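Local structure of sugar ABC transporter (Sugar-binding protein) (Bacillus halodurans, 4YO7) at residues 169-174 with 231-236; 257-262 with 276-281. The protein binds myo-inositol and probably delivers it, or related sugars, to an ABC transporter as its extracellular solute-binding component. One frame throughout, in Å; residues are numbered along the deposited sequence.

Interaction 1: 169-174 with 231-236; sequences GNIAIM and AVVANN. With INS (1,2,3,4,5,6-hexahydroxy-cyclohexane), chain F.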
ATOM      1  N   GLY A 169      -3.688  26.401  -6.051  1.00 16.21           N
ATOM      2  CA  GLY A 169      -4.553  25.921  -4.988  1.00 20.76           C
ATOM      3  C   GLY A 169      -3.860  25.625  -3.681  1.00 16.36           C
ATOM      4  O   GLY A 169      -2.656  25.366  -3.628  1.00 16.29           O
ATOM      5  N   ASN A 170      -4.664  25.662  -2.622  1.00 13.16           N
ATOM      6  CA  ASN A 170      -4.253  25.262  -1.288  1.00 12.36           C
ATOM      7  C   ASN A 170      -4.469  23.767  -1.105  1.00 11.90           C
ATOM      8  O   ASN A 170      -5.572  23.282  -1.301  1.00 13.87           O
ATOM      9  CB  ASN A 170      -5.049  26.027  -0.240  1.00 14.14           C
ATOM     10  CG  ASN A 170      -4.671  27.495  -0.166  1.00 19.27           C
ATOM     11  OD1 ASN A 170      -3.686  27.933  -0.758  1.00 20.12           O
ATOM     12  ND2 ASN A 170      -5.435  28.251   0.603  1.00 29.87           N
ATOM     13  N   ILE A 171      -3.407  23.055  -0.760  1.00 11.00           N
ATOM     14  CA  ILE A 171      -3.442  21.602  -0.694  1.00 10.87           C
ATOM     15  C   ILE A 171      -3.415  21.157   0.762  1.00 12.49           C
ATOM     16  O   ILE A 171      -2.610  21.659   1.542  1.00 11.38           O
ATOM     17  CB  ILE A 171      -2.251  20.995  -1.447  1.00 11.52           C
ATOM     18  CG1 ILE A 171      -2.120  21.612  -2.849  1.00 15.93           C
ATOM     19  CG2 ILE A 171      -2.394  19.486  -1.517  1.00 11.27           C
ATOM     20  CD1 ILE A 171      -3.344  21.428  -3.713  1.00 14.80           C
ATOM     21  N   ALA A 172      -4.294  20.217   1.124  1.00 10.76           N
ATOM     22  CA  ALA A 172      -4.257  19.536   2.416  1.00  9.46           C
ATOM     23  C   ALA A 172      -3.843  18.089   2.159  1.00 12.57           C
ATOM     24  O   ALA A 172      -4.500  17.388   1.389  1.00 11.15           O
ATOM     25  CB  ALA A 172      -5.625  19.600   3.093  1.00 10.52           C
ATOM     26  N   ILE A 173      -2.730  17.672   2.758  1.00  9.59           N
ATOM     27  CA  ILE A 173      -2.199  16.327   2.572  1.00 10.15           C
ATOM     28  C   ILE A 173      -2.517  15.457   3.775  1.00  8.06           C
ATOM     29  O   ILE A 173      -2.187  15.826   4.907  1.00  9.79           O
ATOM     30  CB  ILE A 173      -0.662  16.341   2.358  1.00  8.53           C
ATOM     31  CG1 ILE A 173      -0.322  17.021   1.027  1.00 12.59           C
ATOM     32  CG2 ILE A 173      -0.093  14.917   2.360  1.00 10.97           C
ATOM     33  CD1 ILE A 173       1.164  17.188   0.780  1.00 12.71           C
HETATM   34  N   MSE A 174      -3.160  14.314   3.529  1.00  7.84           N
HETATM   35  CA  MSE A 174      -3.377  13.297   4.566  1.00  7.64           C
HETATM   36  C   MSE A 174      -2.295  12.237   4.484  1.00  8.03           C
HETATM   37  O   MSE A 174      -2.273  11.403   3.580  1.00  9.11           O
HETATM   38  CB  MSE A 174      -4.759  12.642   4.451  1.00 10.50           C
HETATM   39  CG  MSE A 174      -5.863  13.622   4.637  1.00 12.16           C
HETATM   40 SE   MSE A 174      -7.574  12.657   4.753  1.00 20.76          SE
HETATM   41  CE  MSE A 174      -8.605  14.085   5.574  1.00 10.78           C
ATOM     42  N   ALA A 231      -7.856  21.270  -2.487  1.00 15.08           N
ATOM     43  CA  ALA A 231      -7.690  19.832  -2.739  1.00 12.01           C
ATOM     44  C   ALA A 231      -7.244  19.124  -1.485  1.00 12.79           C
ATOM     45  O   ALA A 231      -6.417  19.640  -0.727  1.00 13.69           O
ATOM     46  CB  ALA A 231      -6.687  19.584  -3.840  1.00 15.00           C
ATOM     47  N   VAL A 232      -7.812  17.937  -1.289  1.00 11.41           N
ATOM     48  CA  VAL A 232      -7.424  17.039  -0.220  1.00 10.31           C
ATOM     49  C   VAL A 232      -6.759  15.860  -0.901  1.00 10.29           C
ATOM     50  O   VAL A 232      -7.377  15.192  -1.721  1.00 12.80           O
ATOM     51  CB  VAL A 232      -8.625  16.591   0.624  1.00 13.23           C
ATOM     52  CG1 VAL A 232      -8.201  15.507   1.637  1.00 16.00           C
ATOM     53  CG2 VAL A 232      -9.227  17.795   1.324  1.00 17.71           C
ATOM     54  N   VAL A 233      -5.492  15.638  -0.584  1.00  9.44           N
ATOM     55  CA  VAL A 233      -4.681  14.655  -1.273  1.00  9.20           C
ATOM     56  C   VAL A 233      -4.202  13.651  -0.232  1.00  8.67           C
ATOM     57  O   VAL A 233      -3.431  13.993   0.667  1.00 10.02           O
ATOM     58  CB  VAL A 233      -3.504  15.334  -2.018  1.00 10.03           C
ATOM     59  CG1 VAL A 233      -2.714  14.319  -2.773  1.00 11.94           C
ATOM     60  CG2 VAL A 233      -4.044  16.381  -2.980  1.00 13.27           C
ATOM     61  N   ALA A 234      -4.693  12.425  -0.346  1.00  8.69           N
ATOM     62  CA  ALA A 234      -4.491  11.415   0.693  1.00 10.51           C
ATOM     63  C   ALA A 234      -3.571  10.312   0.234  1.00  8.82           C
ATOM     64  O   ALA A 234      -3.645   9.864  -0.907  1.00  8.88           O
ATOM     65  CB  ALA A 234      -5.825  10.829   1.111  1.00 11.57           C
ATOM     66  N   ASN A 235      -2.712   9.852   1.137  1.00  9.24           N
ATOM     67  CA  ASN A 235      -1.814   8.750   0.845  1.00  9.70           C
ATOM     68  C   ASN A 235      -2.538   7.423   0.495  1.00  7.78           C
ATOM     69  O   ASN A 235      -1.886   6.497  -0.025  1.00  8.84           O
ATOM     70  CB  ASN A 235      -0.889   8.453   2.038  1.00  7.48           C
ATOM     71  CG  ASN A 235       0.248   9.462   2.271  1.00  8.82           C
ATOM     72  OD1 ASN A 235       0.979   9.313   3.277  1.00  8.32           O
ATOM     73  ND2 ASN A 235       0.429  10.456   1.402  1.00  9.21           N
ATOM     74  N   ASN A 236      -3.814   7.250   0.878  1.00  8.02           N
ATOM     75  CA  ASN A 236      -4.567   6.116   0.353  1.00  8.40           C
ATOM     76  C   ASN A 236      -6.043   6.405   0.204  1.00  8.89           C
ATOM     77  O   ASN A 236      -6.552   7.438   0.645  1.00  9.93           O
ATOM     78  CB  ASN A 236      -4.356   4.840   1.210  1.00  8.28           C
ATOM     79  CG  ASN A 236      -5.198   4.781   2.488  1.00 10.97           C
ATOM     80  OD1 ASN A 236      -5.692   5.783   3.004  1.00 10.60           O
ATOM     81  ND2 ASN A 236      -5.327   3.559   3.026  1.00  8.92           N
TER
HETATM   82  C1  INS F 405      -1.229  -0.342   3.437  1.00  7.14           C
HETATM   83  C2  INS F 405      -2.652   0.009   3.019  1.00  7.73           C
HETATM   84  C3  INS F 405      -2.597   1.108   1.958  1.00  7.59           C
HETATM   85  C4  INS F 405      -1.798   0.659   0.730  1.00  7.38           C
HETATM   86  C5  INS F 405      -0.374   0.259   1.171  1.00  6.72           C
HETATM   87  C6  INS F 405      -0.441  -0.830   2.233  1.00  7.07           C
HETATM   88  O1  INS F 405      -1.236  -1.404   4.431  1.00  8.46           O
HETATM   89  O2  INS F 405      -3.245  -1.164   2.465  1.00  9.50           O
HETATM   90  O3  INS F 405      -3.979   1.408   1.599  1.00  9.03           O
HETATM   91  O4  INS F 405      -1.674   1.749  -0.195  1.00  7.59           O
HETATM   92  O5  INS F 405       0.318  -0.270   0.027  1.00  6.97           O
HETATM   93  O6  INS F 405       0.943  -1.120   2.670  1.00  7.20           O
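Ile171 and Ala231 meet on one face of a parallel sheet, where Ile171 extends CD1 laterally along the sheet until it stands beside Ala231 CB, 3.8 Å away. The other branch of Ile171, CG2, lies anti to its backbone N, points on along the strand and meets Val233 CG2 at 3.8 Å, the two side chains crossing obliquely. Helices 150-164 and 181-195 cover this face. On the reverse face the small residues alternate across the pairing: Ala172 lies beside Val232, and Met174 beside Ala234. Selenomethionine Met174 rests its CB on Ala234 CB (3.9 Å), while its extended chain swings CE back to Val232 CG1 (4.2 Å), and Met219 and Trp222 of helix 212-224 close over them. Backbone bonds zip the strands together, among them Val233 N to Ala172 O (2.8 Å) and Asn235 N to Met174 O (2.9 Å). Beyond the strand, Asn236 N-caps helix 237-249 and gives ND2 to inositol O3 at 2.9 Å, almost straight at 173°. Adjacent parallel strands whose C-terminal ends carry ligand-binding loops are typical of the Rossmann-like lobes of periplasmic binding proteins.

Interaction 2: 257-262 with 276-281; sequences IVAGID and LDVTVF. With INS (1,2,3,4,5,6-hexahydroxy-cyclohexane), chain F.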
ATOM      1  N   ILE A 257     -11.277  19.269  -4.617  1.00 15.32           N
ATOM      2  CA  ILE A 257     -10.793  18.100  -5.340  1.00 18.85           C
ATOM      3  C   ILE A 257     -10.319  17.077  -4.292  1.00 18.56           C
ATOM      4  O   ILE A 257      -9.634  17.448  -3.346  1.00 18.57           O
ATOM      5  CB  ILE A 257      -9.647  18.493  -6.317  1.00 19.30           C
ATOM      6  CG1 ILE A 257     -10.206  19.376  -7.439  1.00 20.77           C
ATOM      7  CG2 ILE A 257      -8.948  17.255  -6.902  1.00 21.52           C
ATOM      8  CD1 ILE A 257      -9.161  19.886  -8.396  1.00 30.45           C
ATOM      9  N   VAL A 258     -10.711  15.810  -4.440  1.00 13.59           N
ATOM     10  CA  VAL A 258     -10.267  14.742  -3.534  1.00 12.58           C
ATOM     11  C   VAL A 258      -9.495  13.693  -4.319  1.00 12.41           C
ATOM     12  O   VAL A 258      -9.922  13.250  -5.386  1.00 13.23           O
ATOM     13  CB  VAL A 258     -11.459  14.076  -2.806  1.00 16.24           C
ATOM     14  CG1 VAL A 258     -10.979  13.052  -1.775  1.00 15.22           C
ATOM     15  CG2 VAL A 258     -12.316  15.143  -2.130  1.00 17.59           C
ATOM     16  N   ALA A 259      -8.366  13.294  -3.758  1.00 12.15           N
ATOM     17  CA  ALA A 259      -7.496  12.293  -4.369  1.00 11.48           C
ATOM     18  C   ALA A 259      -7.076  11.228  -3.364  1.00 10.13           C
ATOM     19  O   ALA A 259      -6.785  11.528  -2.199  1.00 11.31           O
ATOM     20  CB  ALA A 259      -6.281  12.975  -4.974  1.00 11.61           C
ATOM     21  N   GLY A 260      -7.000   9.981  -3.852  1.00 10.92           N
ATOM     22  CA  GLY A 260      -6.486   8.854  -3.084  1.00 11.18           C
ATOM     23  C   GLY A 260      -5.480   8.039  -3.877  1.00 12.10           C
ATOM     24  O   GLY A 260      -5.091   8.431  -4.986  1.00 14.58           O
ATOM     25  N   ILE A 261      -5.049   6.923  -3.287  1.00 11.47           N
ATOM     26  CA  ILE A 261      -4.164   5.943  -3.924  1.00  8.78           C
ATOM     27  C   ILE A 261      -4.640   4.564  -3.514  1.00 10.98           C
ATOM     28  O   ILE A 261      -4.975   4.371  -2.350  1.00 11.64           O
ATOM     29  CB  ILE A 261      -2.656   6.146  -3.515  1.00  7.92           C
ATOM     30  CG1 ILE A 261      -2.134   7.463  -4.126  1.00 10.89           C
ATOM     31  CG2 ILE A 261      -1.771   4.957  -3.942  1.00  9.81           C
ATOM     32  CD1 ILE A 261      -0.803   7.939  -3.590  1.00 11.11           C
ATOM     33  N   ASP A 262      -4.683   3.675  -4.513  1.00  9.65           N
ATOM     34  CA  ASP A 262      -4.892   2.217  -4.438  1.00  9.74           C
ATOM     35  C   ASP A 262      -5.837   1.767  -5.560  1.00 12.08           C
ATOM     36  O   ASP A 262      -5.662   0.703  -6.124  1.00 12.31           O
ATOM     37  CB  ASP A 262      -5.480   1.734  -3.107  1.00 10.52           C
ATOM     38  CG  ASP A 262      -4.452   1.646  -1.968  1.00 11.51           C
ATOM     39  OD1 ASP A 262      -4.905   1.644  -0.808  1.00 10.77           O
ATOM     40  OD2 ASP A 262      -3.220   1.590  -2.220  1.00 10.93           O
ATOM     41  N   LEU A 276     -14.937  11.169  -5.977  1.00 20.10           N
ATOM     42  CA  LEU A 276     -13.481  11.018  -5.922  1.00 18.38           C
ATOM     43  C   LEU A 276     -12.928  11.388  -7.276  1.00 20.06           C
ATOM     44  O   LEU A 276     -13.330  10.800  -8.276  1.00 19.66           O
ATOM     45  CB  LEU A 276     -13.085   9.578  -5.549  1.00 15.53           C
ATOM     46  CG  LEU A 276     -11.583   9.293  -5.406  1.00 15.45           C
ATOM     47  CD1 LEU A 276     -10.983  10.042  -4.239  1.00 16.88           C
ATOM     48  CD2 LEU A 276     -11.316   7.800  -5.259  1.00 15.97           C
ATOM     49  N   ASP A 277     -12.027  12.367  -7.306  1.00 17.31           N
ATOM     50  CA  ASP A 277     -11.516  12.913  -8.571  1.00 16.99           C
ATOM     51  C   ASP A 277     -10.347  12.138  -9.157  1.00 16.90           C
ATOM     52  O   ASP A 277     -10.228  12.039 -10.380  1.00 19.14           O
ATOM     53  CB  ASP A 277     -11.095  14.371  -8.380  1.00 17.39           C
ATOM     54  CG  ASP A 277     -12.251  15.247  -7.931  1.00 24.22           C
ATOM     55  OD1 ASP A 277     -13.052  15.649  -8.794  1.00 26.97           O
ATOM     56  OD2 ASP A 277     -12.378  15.491  -6.717  1.00 22.92           O
ATOM     57  N   VAL A 278      -9.491  11.608  -8.286  1.00 15.08           N
ATOM     58  CA  VAL A 278      -8.232  11.000  -8.685  1.00 14.22           C
ATOM     59  C   VAL A 278      -7.948   9.819  -7.793  1.00 13.22           C
ATOM     60  O   VAL A 278      -8.142   9.905  -6.583  1.00 16.11           O
ATOM     61  CB  VAL A 278      -7.062  12.008  -8.573  1.00 15.49           C
ATOM     62  CG1 VAL A 278      -5.723  11.344  -8.936  1.00 16.55           C
ATOM     63  CG2 VAL A 278      -7.302  13.241  -9.422  1.00 17.20           C
ATOM     64  N   THR A 279      -7.511   8.703  -8.366  1.00 13.24           N
ATOM     65  CA  THR A 279      -6.816   7.724  -7.567  1.00 13.73           C
ATOM     66  C   THR A 279      -5.741   7.103  -8.428  1.00 12.98           C
ATOM     67  O   THR A 279      -5.500   7.537  -9.556  1.00 15.05           O
ATOM     68  CB  THR A 279      -7.785   6.664  -6.939  1.00 13.43           C
ATOM     69  OG1 THR A 279      -7.049   5.778  -6.083  1.00 13.37           O
ATOM     70  CG2 THR A 279      -8.517   5.840  -7.965  1.00 15.26           C
ATOM     71  N   VAL A 280      -5.038   6.141  -7.854  1.00 11.25           N
ATOM     72  CA  VAL A 280      -3.904   5.528  -8.502  1.00 11.45           C
ATOM     73  C   VAL A 280      -3.945   4.032  -8.229  1.00 12.83           C
ATOM     74  O   VAL A 280      -3.872   3.604  -7.085  1.00 12.37           O
ATOM     75  CB  VAL A 280      -2.571   6.118  -8.009  1.00 13.08           C
ATOM     76  CG1 VAL A 280      -1.396   5.486  -8.768  1.00 12.11           C
ATOM     77  CG2 VAL A 280      -2.552   7.640  -8.159  1.00 12.34           C
ATOM     78  N   PHE A 281      -4.070   3.239  -9.301  1.00 13.61           N
ATOM     79  CA  PHE A 281      -4.164   1.793  -9.165  1.00 11.40           C
ATOM     80  C   PHE A 281      -2.881   1.183  -8.645  1.00 12.48           C
ATOM     81  O   PHE A 281      -1.812   1.389  -9.216  1.00 12.71           O
ATOM     82  CB  PHE A 281      -4.536   1.183 -10.521  1.00 12.69           C
ATOM     83  CG  PHE A 281      -4.533  -0.330 -10.553  1.00 13.64           C
ATOM     84  CD1 PHE A 281      -5.536  -1.057  -9.933  1.00 15.30           C
ATOM     85  CD2 PHE A 281      -3.548  -1.022 -11.260  1.00 18.63           C
ATOM     86  CE1 PHE A 281      -5.531  -2.447  -9.983  1.00 17.48           C
ATOM     87  CE2 PHE A 281      -3.554  -2.401 -11.315  1.00 17.32           C
ATOM     88  CZ  PHE A 281      -4.545  -3.107 -10.683  1.00 15.83           C
TER
HETATM   89  C1  INS F 405      -1.229  -0.342   3.437  1.00  7.14           C
HETATM   90  C2  INS F 405      -2.652   0.009   3.019  1.00  7.73           C
HETATM   91  C3  INS F 405      -2.597   1.108   1.958  1.00  7.59           C
HETATM   92  C4  INS F 405      -1.798   0.659   0.730  1.00  7.38           C
HETATM   93  C5  INS F 405      -0.374   0.259   1.171  1.00  6.72           C
HETATM   94  C6  INS F 405      -0.441  -0.830   2.233  1.00  7.07           C
HETATM   95  O1  INS F 405      -1.236  -1.404   4.431  1.00  8.46           O
HETATM   96  O2  INS F 405      -3.245  -1.164   2.465  1.00  9.50           O
HETATM   97  O3  INS F 405      -3.979   1.408   1.599  1.00  9.03           O
HETATM   98  O4  INS F 405      -1.674   1.749  -0.195  1.00  7.59           O
HETATM   99  O5  INS F 405       0.318  -0.270   0.027  1.00  6.97           O
HETATM  100  O6  INS F 405       0.943  -1.120   2.670  1.00  7.20           O
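The carboxylate of Asp277 turns OD2 to the backbone of Val258, whose N-H meets it on the anti side, 19° out of the carboxylate plane, at 2.8 Å. The two segments run in roughly the same direction and are joined through helix 265-272, a beta-alpha-beta connection in the periplasmic-binding-protein fold. Ile257 crosses the Asp277 side chain at about a right angle, with its CG2 against both CB and OD2. At the other end, the ring of Phe281 has the carbonyl O of Asp262 obliquely by it, while Tyr322 packs against the ring with the planes inclined at about 50°. Asp277 also gives its own N to Val258 O (3.0 Å), so side chain and backbone together hold Val258 at both its N-H and its C=O. With an alanine in place of Asp277, the N-H of Val258 would probably be left without its carboxylate acceptor and Ile257 CG2 without the OD2 against which it rests. Leu276 reaches CD1 across to Val258 CG1, Ala259 CB meets Val278 CB at 3.8 Å, and Ile261 lies side by side with Val280. Gly260 N bonds to Val278 O, whereas the buried N of Val280 has no partner in the model. At the bridge between Asp262 and Phe281, Asp262 N bonds to Val280 O (2.7 Å), and its carboxylate takes inositol O3 on OD1 and O4 on OD2, each at 2.6 Å.

Both interactions are buried in the same lobe and share a sheet: strands 231-234 and 257-259 are neighbours, and Val232 N lies 2.8 Å from Ile257 O, a probable hydrogen bond. Interaction 1 is a regular parallel pairing, with apolar side chains on both faces and helices over each. Interaction 2 lies at the sheet's edge and is less regular: its backbone bonds form single bridges rather than a continuous ladder, an aspartate side chain does part of the strand's work, Ile257 and Asp277 are partly exposed, and the Asp277 side chain lies about 4 Å from a bound magnesium. At their C-terminal ends the two converge on the ligand, where Asn236 donates to inositol O3 and Asp262 accepts from the same hydroxyl.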